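Local coordinates for protein bradyzoite pseudokinase 1 (Toxoplasma gondii, PDB 6M7Z) that is an atypical kinase that lacks the glycine-rich loop and regulates membrane ultrastructure of the Toxoplasma parasitophorous vacuole, at residues A78-I83 with L121-H126; I27-N32 with R117-T122; S19-L24 with Y90-P95; K36-G41 with G48-N53. All coordinates share one frame; numbering follows the deposited sequence.

Contact 1. Residues A78-I83 with L121-H126; sequences AKVRLI and LTYIFH. With EDO (1,2-ethanediol), chain H.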
loop_
_atom_site.group_PDB
_atom_site.type_symbol
_atom_site.label_atom_id
_atom_site.label_comp_id
_atom_site.label_asym_id
_atom_site.label_seq_id
_atom_site.Cartn_x
_atom_site.Cartn_y
_atom_site.Cartn_z
ATOM N N ALA A 78 -6.372 -7.008 -9.439
ATOM C CA ALA A 78 -7.438 -6.044 -9.636
ATOM C C ALA A 78 -8.153 -5.824 -8.299
ATOM O O ALA A 78 -8.523 -6.758 -7.608
ATOM C CB ALA A 78 -8.385 -6.540 -10.691
ATOM N N LYS A 79 -8.286 -4.557 -7.929
ATOM C CA LYS A 79 -9.080 -4.121 -6.804
ATOM C C LYS A 79 -10.425 -3.649 -7.355
ATOM O O LYS A 79 -10.482 -2.690 -8.127
ATOM C CB LYS A 79 -8.318 -3.000 -6.088
ATOM C CG LYS A 79 -8.576 -2.893 -4.607
ATOM C CD LYS A 79 -7.757 -1.809 -3.899
ATOM C CE LYS A 79 -6.269 -2.073 -3.810
ATOM N NZ LYS A 79 -5.492 -0.816 -3.665
ATOM N N VAL A 80 -11.504 -4.318 -6.974
ATOM C CA VAL A 80 -12.823 -4.020 -7.521
ATOM C C VAL A 80 -13.752 -3.553 -6.394
ATOM O O VAL A 80 -13.676 -4.051 -5.275
ATOM C CB VAL A 80 -13.411 -5.227 -8.267
ATOM C CG1 VAL A 80 -12.425 -5.748 -9.276
ATOM C CG2 VAL A 80 -13.828 -6.347 -7.360
ATOM N N ARG A 81 -14.610 -2.583 -6.708
ATOM C CA ARG A 81 -15.618 -2.070 -5.788
ATOM C C ARG A 81 -16.941 -1.928 -6.548
ATOM O O ARG A 81 -16.973 -1.498 -7.717
ATOM C CB ARG A 81 -15.252 -0.696 -5.221
ATOM C CG ARG A 81 -14.226 -0.685 -4.092
ATOM C CD ARG A 81 -14.047 0.663 -3.445
ATOM N NE ARG A 81 -13.666 0.633 -2.027
ATOM C CZ ARG A 81 -12.416 0.685 -1.573
ATOM N NH1 ARG A 81 -11.405 0.539 -2.417
ATOM N NH2 ARG A 81 -12.183 0.928 -0.290
ATOM N N LEU A 82 -18.033 -2.263 -5.858
ATOM C CA LEU A 82 -19.368 -2.097 -6.377
ATOM C C LEU A 82 -19.702 -0.600 -6.406
ATOM O O LEU A 82 -19.532 0.088 -5.409
ATOM C CB LEU A 82 -20.325 -2.862 -5.465
ATOM C CG LEU A 82 -21.697 -3.189 -6.057
ATOM C CD1 LEU A 82 -21.577 -4.169 -7.220
ATOM C CD2 LEU A 82 -22.639 -3.717 -4.982
ATOM N N ILE A 83 -20.136 -0.101 -7.567
ATOM C CA ILE A 83 -20.593 1.284 -7.697
ATOM C C ILE A 83 -21.904 1.447 -6.914
ATOM O O ILE A 83 -22.855 0.698 -7.111
ATOM C CB ILE A 83 -20.777 1.677 -9.171
ATOM C CG1 ILE A 83 -19.423 1.753 -9.895
ATOM C CG2 ILE A 83 -21.562 2.980 -9.276
ATOM C CD1 ILE A 83 -19.549 1.824 -11.419
ATOM N N LEU A 121 -18.994 -1.921 -11.528
ATOM C CA LEU A 121 -17.772 -2.005 -10.746
ATOM C C LEU A 121 -16.790 -0.919 -11.178
ATOM O O LEU A 121 -16.747 -0.579 -12.341
ATOM C CB LEU A 121 -17.122 -3.376 -10.967
ATOM C CG LEU A 121 -17.966 -4.590 -10.582
ATOM C CD1 LEU A 121 -17.297 -5.870 -11.039
ATOM C CD2 LEU A 121 -18.234 -4.622 -9.076
ATOM N N THR A 122 -15.974 -0.424 -10.238
ATOM C CA THR A 122 -14.726 0.261 -10.584
ATOM C C THR A 122 -13.550 -0.698 -10.360
ATOM O O THR A 122 -13.652 -1.615 -9.520
ATOM C CB THR A 122 -14.538 1.538 -9.760
ATOM O OG1 THR A 122 -14.445 1.188 -8.367
ATOM C CG2 THR A 122 -15.664 2.529 -9.970
ATOM N N TYR A 123 -12.458 -0.482 -11.107
ATOM C CA TYR A 123 -11.289 -1.338 -11.096
ATOM C C TYR A 123 -10.017 -0.491 -10.911
ATOM O O TYR A 123 -9.892 0.581 -11.497
ATOM C CB TYR A 123 -11.126 -2.101 -12.408
ATOM C CG TYR A 123 -12.253 -3.008 -12.817
ATOM C CD1 TYR A 123 -13.443 -2.498 -13.308
ATOM C CD2 TYR A 123 -12.101 -4.373 -12.800
ATOM C CE1 TYR A 123 -14.476 -3.324 -13.713
ATOM C CE2 TYR A 123 -13.124 -5.223 -13.197
ATOM C CZ TYR A 123 -14.307 -4.695 -13.677
ATOM O OH TYR A 123 -15.319 -5.523 -14.075
ATOM N N ILE A 124 -9.082 -0.980 -10.095
ATOM C CA ILE A 124 -7.726 -0.504 -10.048
ATOM C C ILE A 124 -6.812 -1.714 -10.229
ATOM O O ILE A 124 -6.919 -2.679 -9.486
ATOM C CB ILE A 124 -7.383 0.205 -8.721
ATOM C CG1 ILE A 124 -8.298 1.388 -8.443
ATOM C CG2 ILE A 124 -5.906 0.627 -8.697
ATOM C CD1 ILE A 124 -7.931 2.128 -7.175
ATOM N N PHE A 125 -5.902 -1.635 -11.194
ATOM C CA PHE A 125 -4.948 -2.687 -11.421
ATOM C C PHE A 125 -3.636 -2.318 -10.708
ATOM O O PHE A 125 -3.233 -1.153 -10.650
ATOM C CB PHE A 125 -4.821 -2.947 -12.920
ATOM C CG PHE A 125 -6.043 -3.599 -13.526
ATOM C CD1 PHE A 125 -7.113 -2.839 -13.969
ATOM C CD2 PHE A 125 -6.142 -4.981 -13.612
ATOM C CE1 PHE A 125 -8.253 -3.445 -14.483
ATOM C CE2 PHE A 125 -7.284 -5.584 -14.120
ATOM C CZ PHE A 125 -8.340 -4.816 -14.566
ATOM N N HIS A 126 -3.003 -3.334 -10.120
ATOM C CA HIS A 126 -1.721 -3.230 -9.451
ATOM C C HIS A 126 -0.808 -4.332 -9.962
ATOM O O HIS A 126 -1.284 -5.363 -10.418
ATOM C CB HIS A 126 -1.864 -3.382 -7.930
ATOM C CG HIS A 126 -2.654 -2.307 -7.280
ATOM N ND1 HIS A 126 -2.238 -1.002 -7.273
ATOM C CD2 HIS A 126 -3.818 -2.351 -6.601
ATOM C CE1 HIS A 126 -3.131 -0.270 -6.624
ATOM N NE2 HIS A 126 -4.122 -1.076 -6.217
HETATM C C1 EDO H . -11.867 0.743 -6.563
HETATM O O1 EDO H . -11.706 -0.297 -7.549
HETATM C C2 EDO H . -10.929 0.459 -5.392
HETATM O O2 EDO H . -10.992 1.464 -4.368
#
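Lys79 pairs with Ile124 and Arg81 with Thr122 as the hydrogen-bonded rungs of two antiparallel strands in a kinase N-lobe sheet; Lys79 N to Ile124 O is 2.8 Å. The apolar, tightly packed face carries Ala78, Val80, Leu121, Tyr123 and Phe125. There Val80 CG1 runs alongside Tyr123, 3.8 Å from CD2, and Ala78 CB meets Phe125 CE2 at 3.7 Å, with helix 33-39 packed against Ala78, Leu121 and Phe125. Leu82 continues this face at its solvent-exposed end, its CD1 3.9 Å from Leu121 CD2. The opposite face is more polar and partly exposed at Lys79 and Arg81: the O1 hydroxyl of 1,2-ethanediol, probably from the crystallisation liquor, donates a hydrogen bond to Lys79 O, 2.7 Å. Lys79 bends at chi3 (-69°), bringing NZ 2.9 Å from His126 NE2, 30° out of the imidazole plane. The stronger partner of NZ is Glu94, probably the lysine-glutamate pair familiar from kinases. Because His126 NE2 accepts while ND1 meets Pro111 O, the ring is probably neutral with its proton on ND1.

Contact 2. Residues I27-N32 with R117-T122; sequences IDESRN and RGAFLT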
loop_
_atom_site.group_PDB
_atom_site.type_symbol
_atom_site.label_atom_id
_atom_site.label_comp_id
_atom_site.label_asym_id
_atom_site.label_seq_id
_atom_site.Cartn_x
_atom_site.Cartn_y
_atom_site.Cartn_z
ATOM N N ILE A 27 -13.830 -0.380 -19.386
ATOM C CA ILE A 27 -13.199 -1.648 -19.592
ATOM C C ILE A 27 -14.291 -2.578 -20.126
ATOM O O ILE A 27 -15.475 -2.411 -19.767
ATOM C CB ILE A 27 -12.569 -2.159 -18.281
ATOM C CG1 ILE A 27 -11.835 -3.489 -18.465
ATOM C CG2 ILE A 27 -13.602 -2.270 -17.169
ATOM C CD1 ILE A 27 -11.021 -3.888 -17.224
ATOM N N ASP A 28 -13.895 -3.526 -20.983
ATOM C CA ASP A 28 -14.816 -4.475 -21.598
ATOM C C ASP A 28 -14.867 -5.732 -20.728
ATOM O O ASP A 28 -13.885 -6.501 -20.689
ATOM C CB ASP A 28 -14.415 -4.793 -23.042
ATOM C CG ASP A 28 -15.465 -5.545 -23.848
ATOM O OD1 ASP A 28 -16.496 -5.973 -23.257
ATOM O OD2 ASP A 28 -15.243 -5.697 -25.064
ATOM N N GLU A 29 -16.017 -5.908 -20.051
ATOM C CA GLU A 29 -16.206 -6.902 -18.985
ATOM C C GLU A 29 -16.539 -8.281 -19.571
ATOM O O GLU A 29 -16.324 -9.303 -18.881
ATOM C CB GLU A 29 -17.268 -6.417 -17.999
ATOM C CG GLU A 29 -16.773 -5.268 -17.137
ATOM C CD GLU A 29 -17.821 -4.654 -16.217
ATOM O OE1 GLU A 29 -18.904 -4.250 -16.709
ATOM O OE2 GLU A 29 -17.561 -4.576 -15.010
ATOM N N SER A 30 -17.035 -8.315 -20.818
ATOM C CA SER A 30 -17.325 -9.591 -21.524
ATOM C C SER A 30 -16.033 -10.278 -21.998
ATOM O O SER A 30 -16.049 -11.451 -22.319
ATOM C CB SER A 30 -18.277 -9.384 -22.675
ATOM O OG SER A 30 -17.821 -8.337 -23.515
ATOM N N ARG A 31 -14.918 -9.539 -22.028
ATOM C CA ARG A 31 -13.641 -10.009 -22.598
ATOM C C ARG A 31 -12.628 -10.268 -21.461
ATOM O O ARG A 31 -11.394 -10.040 -21.572
ATOM C CB ARG A 31 -13.073 -8.939 -23.544
ATOM C CG ARG A 31 -13.912 -8.630 -24.774
ATOM C CD ARG A 31 -14.042 -9.772 -25.774
ATOM N NE ARG A 31 -15.156 -9.502 -26.674
ATOM C CZ ARG A 31 -16.062 -10.396 -27.068
ATOM N NH1 ARG A 31 -15.883 -11.685 -26.826
ATOM N NH2 ARG A 31 -17.160 -9.990 -27.681
ATOM N N ASN A 32 -13.107 -10.682 -20.289
ATOM C CA ASN A 32 -12.432 -10.422 -18.993
ATOM C C ASN A 32 -12.921 -11.481 -18.003
ATOM O O ASN A 32 -14.118 -11.580 -17.700
ATOM C CB ASN A 32 -12.735 -8.965 -18.618
ATOM C CG ASN A 32 -12.402 -8.571 -17.202
ATOM O OD1 ASN A 32 -11.260 -8.695 -16.779
ATOM N ND2 ASN A 32 -13.395 -8.061 -16.488
ATOM N N ARG A 117 -13.838 1.807 -15.151
ATOM C CA ARG A 117 -15.208 1.668 -14.738
ATOM C C ARG A 117 -15.868 0.676 -15.695
ATOM O O ARG A 117 -15.691 0.767 -16.888
ATOM C CB ARG A 117 -15.901 3.031 -14.778
ATOM C CG ARG A 117 -17.417 2.962 -14.781
ATOM C CD ARG A 117 -18.115 4.302 -14.741
ATOM N NE ARG A 117 -17.722 5.085 -15.897
ATOM C CZ ARG A 117 -18.199 4.912 -17.125
ATOM N NH1 ARG A 117 -19.066 3.949 -17.374
ATOM N NH2 ARG A 117 -17.812 5.705 -18.105
ATOM N N GLY A 118 -16.579 -0.312 -15.147
ATOM C CA GLY A 118 -17.506 -1.132 -15.897
ATOM C C GLY A 118 -18.917 -0.645 -15.677
ATOM O O GLY A 118 -19.107 0.462 -15.227
ATOM N N ALA A 119 -19.903 -1.496 -15.957
ATOM C CA ALA A 119 -21.319 -1.147 -15.721
ATOM C C ALA A 119 -21.613 -0.988 -14.218
ATOM O O ALA A 119 -22.325 -0.084 -13.854
ATOM C CB ALA A 119 -22.210 -2.184 -16.353
ATOM N N PHE A 120 -21.089 -1.872 -13.362
ATOM C CA PHE A 120 -21.443 -1.855 -11.905
ATOM C C PHE A 120 -20.216 -1.874 -10.973
ATOM O O PHE A 120 -20.405 -1.845 -9.759
ATOM C CB PHE A 120 -22.340 -3.046 -11.554
ATOM C CG PHE A 120 -23.292 -3.444 -12.651
ATOM C CD1 PHE A 120 -24.414 -2.668 -12.938
ATOM C CD2 PHE A 120 -23.053 -4.582 -13.410
ATOM C CE1 PHE A 120 -25.293 -3.033 -13.950
ATOM C CE2 PHE A 120 -23.931 -4.945 -14.425
ATOM C CZ PHE A 120 -25.053 -4.177 -14.687
ATOM N N LEU A 121 -18.994 -1.921 -11.528
ATOM C CA LEU A 121 -17.772 -2.005 -10.746
ATOM C C LEU A 121 -16.790 -0.919 -11.178
ATOM O O LEU A 121 -16.747 -0.579 -12.341
ATOM C CB LEU A 121 -17.122 -3.376 -10.967
ATOM C CG LEU A 121 -17.966 -4.590 -10.582
ATOM C CD1 LEU A 121 -17.297 -5.870 -11.039
ATOM C CD2 LEU A 121 -18.234 -4.622 -9.076
ATOM N N THR A 122 -15.974 -0.424 -10.238
ATOM C CA THR A 122 -14.726 0.261 -10.584
ATOM C C THR A 122 -13.550 -0.698 -10.360
ATOM O O THR A 122 -13.652 -1.615 -9.520
ATOM C CB THR A 122 -14.538 1.538 -9.760
ATOM O OG1 THR A 122 -14.445 1.188 -8.367
ATOM C CG2 THR A 122 -15.664 2.529 -9.970
HETATM O O HOH W 1 -19.880 -4.027 -13.956
#
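Ile27 begins the contact with a weak backbone bond from its N to Arg117 O, 3.3 Å, while its CG2 branch lies 3.7 Å from that same Arg117 O. Asp28 then turns away and serves its own loop: OD1 takes the Ser30 OG hydroxyl at 2.7 Å. Glu29 does most of the reaching. With CG anti to the carbonyl carbon (chi1 -72°) and an extended chain, its carboxylate arrives beside Gly118, which has no side chain to obstruct it, OE1 standing 3.5 Å from CA. Ala119 N donates to OE1 at 3.0 Å, coming from above the carboxylate plane by 41°. A water continues the grip, donating to Glu29 OE2 at 2.6 Å and accepting from Phe120 N; Tyr123 OH is a further partner of OE2. The carboxylate thus pins the turn between strands 114-117 and 121-127, which Gly118 N also closes by bonding Leu121 O. The loop lies between helices 14-23 and 33-39, with Ile27 against Tyr123 and Phe125 of strand 121-127 and Glu29 against Leu35.

Contact 3. Residues S19-L24 with Y90-P95; sequences SYLKEL and YSVYEP. With EDO (1,2-ethanediol), chain H.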
loop_
_atom_site.group_PDB
_atom_site.type_symbol
_atom_site.label_atom_id
_atom_site.label_comp_id
_atom_site.label_asym_id
_atom_site.label_seq_id
_atom_site.Cartn_x
_atom_site.Cartn_y
_atom_site.Cartn_z
ATOM N N SER A 19 -19.758 12.935 -11.345
ATOM C CA SER A 19 -19.142 13.390 -12.592
ATOM C C SER A 19 -17.807 12.666 -12.794
ATOM O O SER A 19 -17.532 12.170 -13.884
ATOM C CB SER A 19 -18.962 14.890 -12.619
ATOM O OG SER A 19 -20.112 15.519 -13.185
ATOM N N TYR A 20 -17.000 12.577 -11.728
ATOM C CA TYR A 20 -15.687 11.959 -11.832
ATOM C C TYR A 20 -15.810 10.472 -12.175
ATOM O O TYR A 20 -15.012 9.946 -12.942
ATOM C CB TYR A 20 -14.848 12.128 -10.571
ATOM C CG TYR A 20 -13.390 11.864 -10.847
ATOM C CD1 TYR A 20 -12.567 12.854 -11.361
ATOM C CD2 TYR A 20 -12.844 10.607 -10.635
ATOM C CE1 TYR A 20 -11.230 12.613 -11.627
ATOM C CE2 TYR A 20 -11.504 10.358 -10.867
ATOM C CZ TYR A 20 -10.696 11.362 -11.380
ATOM O OH TYR A 20 -9.368 11.146 -11.639
ATOM N N LEU A 21 -16.811 9.803 -11.601
ATOM C CA LEU A 21 -17.067 8.407 -11.902
ATOM C C LEU A 21 -17.287 8.225 -13.410
ATOM O O LEU A 21 -16.705 7.323 -14.013
ATOM C CB LEU A 21 -18.272 7.934 -11.081
ATOM C CG LEU A 21 -18.823 6.562 -11.442
ATOM C CD1 LEU A 21 -17.810 5.479 -11.149
ATOM C CD2 LEU A 21 -20.112 6.313 -10.684
ATOM N N LYS A 22 -18.076 9.122 -14.006
ATOM C CA LYS A 22 -18.414 9.065 -15.439
ATOM C C LYS A 22 -17.179 9.323 -16.318
ATOM O O LYS A 22 -17.085 8.792 -17.398
ATOM C CB LYS A 22 -19.564 10.027 -15.742
ATOM C CG LYS A 22 -20.920 9.502 -15.278
ATOM C CD LYS A 22 -22.096 10.430 -15.482
ATOM C CE LYS A 22 -23.408 9.670 -15.561
ATOM N NZ LYS A 22 -24.544 10.426 -14.980
ATOM N N GLU A 23 -16.225 10.110 -15.823
ATOM C CA GLU A 23 -14.987 10.442 -16.546
ATOM C C GLU A 23 -14.013 9.256 -16.627
ATOM O O GLU A 23 -13.087 9.307 -17.412
ATOM C CB GLU A 23 -14.286 11.639 -15.890
ATOM C CG GLU A 23 -14.915 12.973 -16.298
ATOM C CD GLU A 23 -14.161 14.242 -15.959
ATOM O OE1 GLU A 23 -13.403 14.247 -14.975
ATOM O OE2 GLU A 23 -14.348 15.225 -16.688
ATOM N N LEU A 24 -14.158 8.228 -15.780
ATOM C CA LEU A 24 -13.237 7.070 -15.807
ATOM C C LEU A 24 -13.442 6.289 -17.096
ATOM O O LEU A 24 -14.575 6.061 -17.499
ATOM C CB LEU A 24 -13.492 6.135 -14.626
ATOM C CG LEU A 24 -13.003 6.613 -13.268
ATOM C CD1 LEU A 24 -13.389 5.605 -12.195
ATOM C CD2 LEU A 24 -11.502 6.899 -13.298
ATOM N N TYR A 90 -17.368 6.422 -2.510
ATOM C CA TYR A 90 -16.804 5.192 -1.980
ATOM C C TYR A 90 -16.114 4.405 -3.104
ATOM O O TYR A 90 -15.100 3.766 -2.847
ATOM C CB TYR A 90 -17.862 4.399 -1.196
ATOM C CG TYR A 90 -17.637 2.910 -1.176
ATOM C CD1 TYR A 90 -18.166 2.113 -2.189
ATOM C CD2 TYR A 90 -16.881 2.291 -0.182
ATOM C CE1 TYR A 90 -17.913 0.751 -2.238
ATOM C CE2 TYR A 90 -16.647 0.925 -0.207
ATOM C CZ TYR A 90 -17.160 0.155 -1.243
ATOM O OH TYR A 90 -16.977 -1.197 -1.321
ATOM N N SER A 91 -16.628 4.464 -4.345
ATOM C CA SER A 91 -16.095 3.602 -5.423
ATOM C C SER A 91 -15.018 4.292 -6.266
ATOM O O SER A 91 -14.249 3.583 -6.937
ATOM C CB SER A 91 -17.184 3.014 -6.293
ATOM O OG SER A 91 -17.784 4.001 -7.107
ATOM N N VAL A 92 -14.932 5.629 -6.227
ATOM C CA VAL A 92 -13.987 6.343 -7.089
ATOM C C VAL A 92 -12.944 7.131 -6.300
ATOM O O VAL A 92 -12.064 7.730 -6.939
ATOM C CB VAL A 92 -14.701 7.268 -8.094
ATOM C CG1 VAL A 92 -15.706 6.492 -8.915
ATOM C CG2 VAL A 92 -15.374 8.445 -7.430
ATOM N N TYR A 93 -13.015 7.135 -4.961
ATOM C CA TYR A 93 -12.050 7.899 -4.162
ATOM C C TYR A 93 -10.616 7.437 -4.457
ATOM O O TYR A 93 -9.757 8.245 -4.718
ATOM C CB TYR A 93 -12.349 7.798 -2.663
ATOM C CG TYR A 93 -11.442 8.656 -1.822
ATOM C CD1 TYR A 93 -11.564 10.031 -1.833
ATOM C CD2 TYR A 93 -10.431 8.100 -1.057
ATOM C CE1 TYR A 93 -10.727 10.836 -1.068
ATOM C CE2 TYR A 93 -9.586 8.881 -0.288
ATOM C CZ TYR A 93 -9.726 10.258 -0.299
ATOM O OH TYR A 93 -8.901 11.033 0.467
ATOM N N GLU A 94 -10.373 6.130 -4.403
ATOM C CA GLU A 94 -9.031 5.614 -4.566
ATOM C C GLU A 94 -8.539 5.889 -5.995
ATOM O O GLU A 94 -7.418 6.355 -6.190
ATOM C CB GLU A 94 -8.958 4.136 -4.177
ATOM C CG GLU A 94 -7.535 3.668 -3.968
ATOM C CD GLU A 94 -7.344 2.214 -3.551
ATOM O OE1 GLU A 94 -8.392 1.479 -3.401
ATOM O OE2 GLU A 94 -6.156 1.808 -3.375
ATOM N N PRO A 95 -9.326 5.604 -7.060
ATOM C CA PRO A 95 -8.928 6.016 -8.410
ATOM C C PRO A 95 -8.596 7.513 -8.511
ATOM O O PRO A 95 -7.618 7.902 -9.184
ATOM C CB PRO A 95 -10.154 5.667 -9.260
ATOM C CG PRO A 95 -10.800 4.501 -8.496
ATOM C CD PRO A 95 -10.583 4.826 -7.036
HETATM C C1 EDO H . -11.867 0.743 -6.563
HETATM O O1 EDO H . -11.706 -0.297 -7.549
HETATM C C2 EDO H . -10.929 0.459 -5.392
HETATM O O2 EDO H . -10.992 1.464 -4.368
#
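Val92 presses one methyl, CG1, between Leu21 and Leu24 and loses more surface here than any other residue of the two segments. Having CG1 anti to its carbonyl carbon (chi1 -55°) gives that branch the close contacts: 3.7 Å to Leu21 CB, whose side chain crosses at about a right angle, and 4.1 Å to Leu24 CD1. Pro95, a turn further on, sets CB 4.4 Å from the same Leu24 CD1. Tyr20 flanks them, its OH 4.4 Å from Pro95 O; that hydroxyl is bonded to Glu100, and the ring meets Tyr96 edge-to-face. The helix axes stand 9.7 Å apart at 63°. Helix 88-101 probably corresponds to the kinase αC helix, and the N-terminal helix 14-23 packs on it through these residues. Glu94 takes no part across the contact; its OE1 accepts from 1,2-ethanediol O2 at 2.8 Å, while OE2 pairs with Lys79. The direct contact is apolar, chiefly Leu21 and Leu24 on Val92 with Pro95 more loosely placed, while the tyrosine's polar end is satisfied by helix 88-101 beyond Pro95.

Contact 4. Residues K36-G41 with G48-N53; sequences KRLLSG and GSTTVN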
loop_
_atom_site.group_PDB
_atom_site.type_symbol
_atom_site.label_atom_id
_atom_site.label_comp_id
_atom_site.label_asym_id
_atom_site.label_seq_id
_atom_site.Cartn_x
_atom_site.Cartn_y
_atom_site.Cartn_z
ATOM N N LYS A 36 -16.393 -13.298 -14.215
ATOM C CA LYS A 36 -16.700 -14.709 -14.093
ATOM C C LYS A 36 -16.271 -15.213 -12.709
ATOM O O LYS A 36 -17.019 -15.947 -12.062
ATOM C CB LYS A 36 -16.050 -15.566 -15.182
ATOM C CG LYS A 36 -16.650 -16.968 -15.221
ATOM C CD LYS A 36 -16.070 -17.946 -16.185
ATOM C CE LYS A 36 -16.800 -19.268 -16.085
ATOM N NZ LYS A 36 -16.245 -20.289 -17.007
ATOM N N ARG A 37 -15.077 -14.812 -12.268
ATOM C CA ARG A 37 -14.573 -15.256 -10.982
ATOM C C ARG A 37 -15.500 -14.726 -9.872
ATOM O O ARG A 37 -15.818 -15.451 -8.944
ATOM C CB ARG A 37 -13.099 -14.868 -10.817
ATOM C CG ARG A 37 -12.507 -15.123 -9.435
ATOM C CD ARG A 37 -11.712 -16.399 -9.185
ATOM N NE ARG A 37 -11.289 -16.378 -7.787
ATOM C CZ ARG A 37 -10.258 -15.669 -7.314
ATOM N NH1 ARG A 37 -9.337 -15.203 -8.144
ATOM N NH2 ARG A 37 -10.160 -15.412 -6.018
ATOM N N LEU A 38 -15.970 -13.483 -9.997
ATOM C CA LEU A 38 -16.835 -12.887 -8.976
ATOM C C LEU A 38 -18.186 -13.615 -8.909
ATOM O O LEU A 38 -18.723 -13.776 -7.840
ATOM C CB LEU A 38 -17.024 -11.396 -9.265
ATOM C CG LEU A 38 -15.789 -10.526 -8.994
ATOM C CD1 LEU A 38 -16.050 -9.081 -9.374
ATOM C CD2 LEU A 38 -15.330 -10.595 -7.543
ATOM N N LEU A 39 -18.731 -14.034 -10.052
ATOM C CA LEU A 39 -20.035 -14.702 -10.107
ATOM C C LEU A 39 -19.926 -16.156 -9.639
ATOM O O LEU A 39 -20.919 -16.711 -9.195
ATOM C CB LEU A 39 -20.577 -14.692 -11.539
ATOM C CG LEU A 39 -20.876 -13.337 -12.158
ATOM C CD1 LEU A 39 -21.163 -13.496 -13.654
ATOM C CD2 LEU A 39 -22.029 -12.676 -11.418
ATOM N N SER A 40 -18.741 -16.767 -9.788
ATOM C CA SER A 40 -18.512 -18.161 -9.411
ATOM C C SER A 40 -18.323 -18.303 -7.895
ATOM O O SER A 40 -18.116 -19.408 -7.426
ATOM C CB SER A 40 -17.330 -18.732 -10.146
ATOM O OG SER A 40 -17.538 -18.703 -11.550
ATOM N N GLY A 41 -18.415 -17.191 -7.147
ATOM C CA GLY A 41 -18.460 -17.209 -5.690
ATOM C C GLY A 41 -19.345 -16.107 -5.126
ATOM O O GLY A 41 -20.310 -15.683 -5.772
ATOM N N GLY A 48 -15.430 -3.702 2.025
ATOM C CA GLY A 48 -14.713 -2.726 1.189
ATOM C C GLY A 48 -14.473 -3.268 -0.216
ATOM O O GLY A 48 -15.399 -3.760 -0.881
ATOM N N SER A 49 -13.221 -3.215 -0.675
ATOM C CA SER A 49 -12.874 -3.706 -2.003
ATOM C C SER A 49 -12.581 -5.214 -1.950
ATOM O O SER A 49 -12.285 -5.790 -0.908
ATOM C CB SER A 49 -11.708 -2.945 -2.576
ATOM O OG SER A 49 -10.521 -3.162 -1.835
ATOM N N THR A 50 -12.648 -5.841 -3.124
ATOM C CA THR A 50 -12.322 -7.222 -3.334
ATOM C C THR A 50 -11.135 -7.270 -4.299
ATOM O O THR A 50 -11.050 -6.491 -5.243
ATOM C CB THR A 50 -13.555 -7.927 -3.887
ATOM O OG1 THR A 50 -14.573 -7.615 -2.923
ATOM C CG2 THR A 50 -13.363 -9.406 -4.158
ATOM N N THR A 51 -10.204 -8.179 -4.012
ATOM C CA THR A 51 -8.999 -8.334 -4.796
ATOM C C THR A 51 -9.128 -9.623 -5.599
ATOM O O THR A 51 -9.494 -10.659 -5.037
ATOM C CB THR A 51 -7.752 -8.353 -3.906
ATOM O OG1 THR A 51 -7.644 -7.045 -3.351
ATOM C CG2 THR A 51 -6.479 -8.703 -4.647
ATOM N N VAL A 52 -8.826 -9.537 -6.901
ATOM C CA VAL A 52 -8.739 -10.698 -7.751
ATOM C C VAL A 52 -7.332 -10.747 -8.346
ATOM O O VAL A 52 -6.936 -9.805 -9.023
ATOM C CB VAL A 52 -9.799 -10.654 -8.863
ATOM C CG1 VAL A 52 -9.723 -11.902 -9.718
ATOM C CG2 VAL A 52 -11.198 -10.475 -8.313
ATOM N N ASN A 53 -6.609 -11.859 -8.152
ATOM C CA ASN A 53 -5.291 -12.007 -8.774
ATOM C C ASN A 53 -5.462 -12.535 -10.193
ATOM O O ASN A 53 -6.267 -13.415 -10.416
ATOM C CB ASN A 53 -4.375 -12.953 -8.014
ATOM C CG ASN A 53 -4.079 -12.464 -6.617
ATOM O OD1 ASN A 53 -4.218 -11.285 -6.290
ATOM N ND2 ASN A 53 -3.674 -13.386 -5.767
HETATM O O HOH W 2 -7.844 -13.962 -6.644
#
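Leu38 and Arg37 of helix 33-39 lie over Thr50 and Val52 of strand 50-54, a helix-on-sheet packing at the outermost strand of the four-stranded antiparallel sheet in this kinase N-lobe. The side chains of Leu38 and Thr50 lie antiparallel, each passing the other's flank, with Leu38 CD2 4.1 Å from Thr50 CG2. The same methyl stands 4.2 Å from CG2 of Val52, so one leucine branch bridges two alternate residues of the strand. Arg37 and Val52 are likewise opposed in direction. Arg37 leaves the helix with CG anti to its backbone N (chi1 173°), then bends at chi2 (97°), which lays the guanidinium beside the strand. Its NH1 comes 3.7 Å from Val52 CG1, the other branch of that valine, which meets the group obliquely. A water accepts from Arg37 NH1 at 2.5 Å and from Asn53 N at 2.9 Å, joining side chain to strand backbone, and Phe43 receives the guanidinium in a cation-pi contact. At the helix end Ser40 folds back on Lys36 O, which accepts from Ser40 N at 3.0 Å and from Ser40 OG at 2.9 Å, from opposite faces of its plane.

Overall arrangement
Contact 1 lies at the centre of the group. Contact 2 shares Leu121 and Thr122 with it, their centres about 9 Å apart, and Ile83 N reaches Phe120 O at 2.8 Å. Contact 4 adds the neighbouring strand: Val80 N to Thr50 O is 2.8 Å. Contact 3 supplies the helix on the other side of the sheet from helix 33-39, and Thr122 OG1 lies 2.8 Å from Ser91 O, a probable hydrogen bond. The same 1,2-ethanediol touches contacts 1 and 3, on what is probably the active-site side of the sheet. Contacts 3 and 4 are farthest apart, about 20 Å between centres, while Leu38 CD1 and Leu121 CD1, 3.8 Å apart, join contacts 4 and 2.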